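Local coordinates for galactitol 1-phosphate 5-dehydrogenase (Escherichia coli, PDB 4UEJ), which catalyses the zinc- and NAD-dependent oxidation of galactitol 1-phosphate to D-tagatose 6-phosphate and works as a homodimer, at residues 248-253 with 277-282; 316-321 with 337-342. All coordinates share one frame; numbering follows the deposited sequence.

Contact 1 (248-253 with 277-282); sequences EIAGPH and LRKELT
His253 N donates to Lys279 O at 2.8 Å, with an N-H...O angle of 155°, and this backbone bond joins the loops that follow helices 240-249 and 270-278. Both loops lead into neighbouring parallel strands, 255-258 and 282-285, of the Rossmann-type coenzyme domain. Helix 270-278 closes in a Schellman motif, with Glu280 at positive phi. Lys279 runs out straight from CG and brings NZ to the end of helix 240-249. There NZ bonds Ala250 O at 2.8 Å, in the carbonyl plane and on a lone pair. It also makes a weak bond to Glu248 O and a further bond to Val247 O, so three carbonyls hold the ammonium group. Ala250 CB also meets Leu281 CD2 at 3.7 Å. The His253 ring lies alongside Glu280, whose CB sits over one ring face, 3.9 Å from the centroid, in a CH-pi contact. Ring and carboxylate planes are nearly perpendicular. The polar ends turn to the second subunit: His253 NE2 is hydrogen-bonded to OE1 of Gln102 of the second subunit, and Glu280 OE2 to NE2 of His151 of the second subunit. With an alanine at His253, the ring over Glu280 CB would be gone, and Gln102 of the second subunit would probably lose this hydrogen-bond mate. One water is hydrogen-bonded to His253 O at 2.8 Å, and also to Glu280 O and Thr282 OG1.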
# COMPACT_ATOMS: atom_id res chain seq x y z
N GLU A 248 9.61 0.54 8.38
CA GLU A 248 10.47 -0.10 9.37
C GLU A 248 9.85 -0.15 10.77
O GLU A 248 10.07 -1.12 11.50
CB GLU A 248 11.84 0.60 9.42
CG GLU A 248 12.69 0.32 8.18
CD GLU A 248 13.13 -1.14 8.09
OE1 GLU A 248 13.23 -1.80 9.15
OE2 GLU A 248 13.38 -1.63 6.97
N ILE A 249 9.09 0.86 11.15
CA ILE A 249 8.55 0.86 12.50
C ILE A 249 7.20 0.21 12.60
O ILE A 249 6.75 -0.12 13.70
CB ILE A 249 8.45 2.29 13.09
CG1 ILE A 249 7.37 3.10 12.38
CG2 ILE A 249 9.82 2.96 13.04
CD1 ILE A 249 7.16 4.47 12.99
N ALA A 250 6.55 0.00 11.45
CA ALA A 250 5.15 -0.42 11.46
C ALA A 250 4.94 -1.74 12.22
O ALA A 250 5.78 -2.64 12.17
CB ALA A 250 4.63 -0.56 10.04
N GLY A 251 3.81 -1.84 12.90
CA GLY A 251 3.45 -3.06 13.58
C GLY A 251 2.67 -3.96 12.64
O GLY A 251 2.48 -3.64 11.46
N PRO A 252 2.23 -5.11 13.15
CA PRO A 252 1.55 -6.09 12.29
C PRO A 252 0.24 -5.53 11.72
O PRO A 252 -0.56 -4.93 12.44
CB PRO A 252 1.29 -7.28 13.23
CG PRO A 252 1.51 -6.75 14.61
CD PRO A 252 2.46 -5.61 14.51
N HIS A 253 0.08 -5.72 10.41
CA HIS A 253 -1.09 -5.25 9.66
C HIS A 253 -1.38 -3.76 9.83
O HIS A 253 -2.53 -3.34 9.70
CB HIS A 253 -2.33 -6.05 10.05
CG HIS A 253 -2.27 -7.48 9.63
ND1 HIS A 253 -3.12 -8.02 8.68
CD2 HIS A 253 -1.45 -8.50 10.01
CE1 HIS A 253 -2.83 -9.30 8.51
NE2 HIS A 253 -1.83 -9.61 9.30
N LEU A 277 5.41 -6.87 2.90
CA LEU A 277 4.77 -8.18 2.79
C LEU A 277 4.68 -8.89 4.13
O LEU A 277 3.60 -9.30 4.54
CB LEU A 277 5.53 -9.07 1.79
CG LEU A 277 5.24 -8.77 0.32
CD1 LEU A 277 5.87 -7.46 -0.11
CD2 LEU A 277 5.73 -9.93 -0.56
N ARG A 278 5.81 -9.02 4.81
CA ARG A 278 5.86 -9.81 6.04
C ARG A 278 4.95 -9.29 7.14
O ARG A 278 4.37 -10.08 7.88
CB ARG A 278 7.29 -9.90 6.54
CG ARG A 278 8.15 -10.86 5.72
CD ARG A 278 9.56 -10.89 6.29
NE ARG A 278 10.28 -12.08 5.87
CZ ARG A 278 10.95 -12.17 4.73
NH1 ARG A 278 10.96 -11.14 3.90
NH2 ARG A 278 11.59 -13.29 4.41
N LYS A 279 4.84 -7.97 7.26
CA LYS A 279 3.94 -7.37 8.23
C LYS A 279 2.52 -7.29 7.71
O LYS A 279 1.61 -6.91 8.44
CB LYS A 279 4.41 -5.97 8.64
CG LYS A 279 5.83 -5.94 9.19
CD LYS A 279 6.24 -4.50 9.49
CE LYS A 279 7.66 -4.45 10.03
NZ LYS A 279 8.00 -3.08 10.53
N GLU A 280 2.34 -7.64 6.44
CA GLU A 280 1.06 -7.49 5.75
C GLU A 280 0.48 -6.08 5.96
O GLU A 280 -0.66 -5.91 6.37
CB GLU A 280 0.08 -8.58 6.20
CG GLU A 280 0.49 -9.94 5.60
CD GLU A 280 -0.53 -11.06 5.79
OE1 GLU A 280 -1.24 -11.10 6.81
OE2 GLU A 280 -0.62 -11.91 4.89
N LEU A 281 1.29 -5.09 5.65
CA LEU A 281 0.86 -3.71 5.73
C LEU A 281 -0.17 -3.42 4.65
O LEU A 281 -0.24 -4.12 3.63
CB LEU A 281 2.04 -2.76 5.57
CG LEU A 281 3.20 -2.98 6.53
CD1 LEU A 281 4.25 -1.92 6.31
CD2 LEU A 281 2.68 -2.96 7.97
N THR A 282 -0.99 -2.42 4.90
CA THR A 282 -1.83 -1.84 3.87
C THR A 282 -1.36 -0.42 3.66
O THR A 282 -1.42 0.39 4.58
CB THR A 282 -3.29 -1.82 4.26
OG1 THR A 282 -3.74 -3.17 4.46
CG2 THR A 282 -4.12 -1.17 3.17
O HOH W 1 -3.05 -4.06 7.00

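Contact 2 (316-321 with 337-342); sequences LIAHRG and AMPGKV
Ala318 CB packs over the backbone of Gly340, 3.7 Å from its CA, and also touches the Pro339 ring at CB. A side chain on Gly340 would collide with this methyl. The strands pair in parallel, Ile317 with Lys341 and His319 with Val342, and the shift of one residue between these bridges is a beta bulge. Lys341 N donates to Leu316 O at 2.8 Å. Lys341 O then accepts two bonds from the same face of its plane, from Ala318 N at 2.8 Å and from His319 N at 3.3 Å. Next to the bulge, Val342 CG1 lies against His319 CB at 3.9 Å and also reaches CD2 of the ring. The imidazole stands there because its CG is anti to the backbone N (chi1 -173°). Its NE2 is hydrogen-bonded to Ser325 OG. Lys341 CB rests on Leu316 O, while bends at chi2 and chi3 take the ammonium group NZ away to a salt bridge with Glu60 and a bond to Leu37 O, near the catalytic zinc. Helix 323-333 links the two strands in a beta-alpha-beta unit and packs over His319 and Val342. Leu316 packs on helix 171-182, and strand 341-344 pairs on with strand 27-36.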
# COMPACT_ATOMS: atom_id res chain seq x y z
N LEU A 316 -0.09 27.18 15.76
CA LEU A 316 0.47 26.77 14.48
C LEU A 316 1.04 27.94 13.69
O LEU A 316 1.84 27.74 12.77
CB LEU A 316 -0.60 26.08 13.63
CG LEU A 316 -1.28 24.86 14.25
CD1 LEU A 316 -2.41 24.35 13.37
CD2 LEU A 316 -0.25 23.78 14.50
N ILE A 317 0.62 29.15 14.04
CA ILE A 317 0.91 30.31 13.20
C ILE A 317 2.24 30.94 13.56
O ILE A 317 2.47 31.34 14.71
CB ILE A 317 -0.23 31.36 13.29
CG1 ILE A 317 -1.54 30.73 12.82
CG2 ILE A 317 0.11 32.56 12.45
CD1 ILE A 317 -2.78 31.50 13.19
N ALA A 318 3.13 31.04 12.57
CA ALA A 318 4.45 31.62 12.77
C ALA A 318 4.50 33.07 12.32
O ALA A 318 5.30 33.86 12.81
CB ALA A 318 5.52 30.80 12.04
N HIS A 319 3.64 33.42 11.37
CA HIS A 319 3.67 34.76 10.81
C HIS A 319 2.30 35.24 10.36
O HIS A 319 1.56 34.50 9.70
CB HIS A 319 4.65 34.81 9.63
CG HIS A 319 4.87 36.19 9.10
ND1 HIS A 319 5.80 37.05 9.64
CD2 HIS A 319 4.29 36.85 8.08
CE1 HIS A 319 5.78 38.19 8.97
NE2 HIS A 319 4.87 38.10 8.02
N ARG A 320 1.97 36.47 10.75
CA ARG A 320 0.82 37.18 10.21
C ARG A 320 1.34 38.47 9.60
O ARG A 320 2.14 39.19 10.23
CB ARG A 320 -0.21 37.51 11.29
CG ARG A 320 -1.13 36.38 11.71
CD ARG A 320 -2.17 36.93 12.67
NE ARG A 320 -3.06 35.92 13.23
CZ ARG A 320 -2.77 35.18 14.30
NH1 ARG A 320 -1.61 35.33 14.92
NH2 ARG A 320 -3.64 34.29 14.76
N GLY A 321 0.90 38.78 8.40
CA GLY A 321 1.30 40.02 7.78
C GLY A 321 0.58 40.30 6.48
O GLY A 321 0.01 39.40 5.87
N ALA A 337 13.71 24.52 6.63
CA ALA A 337 12.46 23.99 7.16
C ALA A 337 11.41 25.09 7.29
O ALA A 337 11.73 26.24 7.58
CB ALA A 337 12.70 23.31 8.50
N MET A 338 10.15 24.73 7.05
CA MET A 338 9.04 25.63 7.31
C MET A 338 8.97 25.89 8.82
O MET A 338 8.99 24.94 9.61
CB MET A 338 7.72 25.05 6.80
CG MET A 338 6.53 26.00 6.89
SD MET A 338 6.31 27.04 5.42
CE MET A 338 5.17 26.03 4.48
N PRO A 339 8.92 27.17 9.23
CA PRO A 339 8.87 27.52 10.65
C PRO A 339 7.51 27.22 11.29
O PRO A 339 7.44 26.80 12.45
CB PRO A 339 9.15 29.02 10.64
CG PRO A 339 8.62 29.48 9.31
CD PRO A 339 8.91 28.35 8.36
N GLY A 340 6.45 27.41 10.53
CA GLY A 340 5.09 27.27 11.01
C GLY A 340 4.22 27.89 9.93
O GLY A 340 4.74 28.24 8.87
N LYS A 341 2.93 28.03 10.19
CA LYS A 341 2.03 28.58 9.17
C LYS A 341 2.29 30.07 8.98
O LYS A 341 2.19 30.87 9.91
CB LYS A 341 0.57 28.36 9.54
CG LYS A 341 -0.42 28.91 8.51
CD LYS A 341 -0.22 28.29 7.12
CE LYS A 341 -0.43 26.78 7.16
NZ LYS A 341 -0.38 26.14 5.81
N VAL A 342 2.67 30.42 7.76
CA VAL A 342 2.82 31.81 7.38
C VAL A 342 1.52 32.29 6.73
O VAL A 342 1.12 31.78 5.69
CB VAL A 342 4.00 32.00 6.42
CG1 VAL A 342 4.11 33.46 5.98
CG2 VAL A 342 5.29 31.53 7.08

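In the fold
Both segments of contact 1 precede those of contact 2 along the chain. Their centres are 35 Å apart, and their nearest atoms about 20 Å. They share no sheet. Contact 1 lies by strand 282-285 of the six-stranded parallel sheet of the coenzyme domain. This strand is outermost within the chain, and beside it Leu281 makes backbone hydrogen bonds to the second subunit. Contact 2 belongs to the mixed sheet of the catalytic domain, which the chain re-enters near its C-terminus. One therefore sits at the dimer interface, away from the annotated sites. The other lies near the catalytic zinc and touches helix 171-182 of the coenzyme domain.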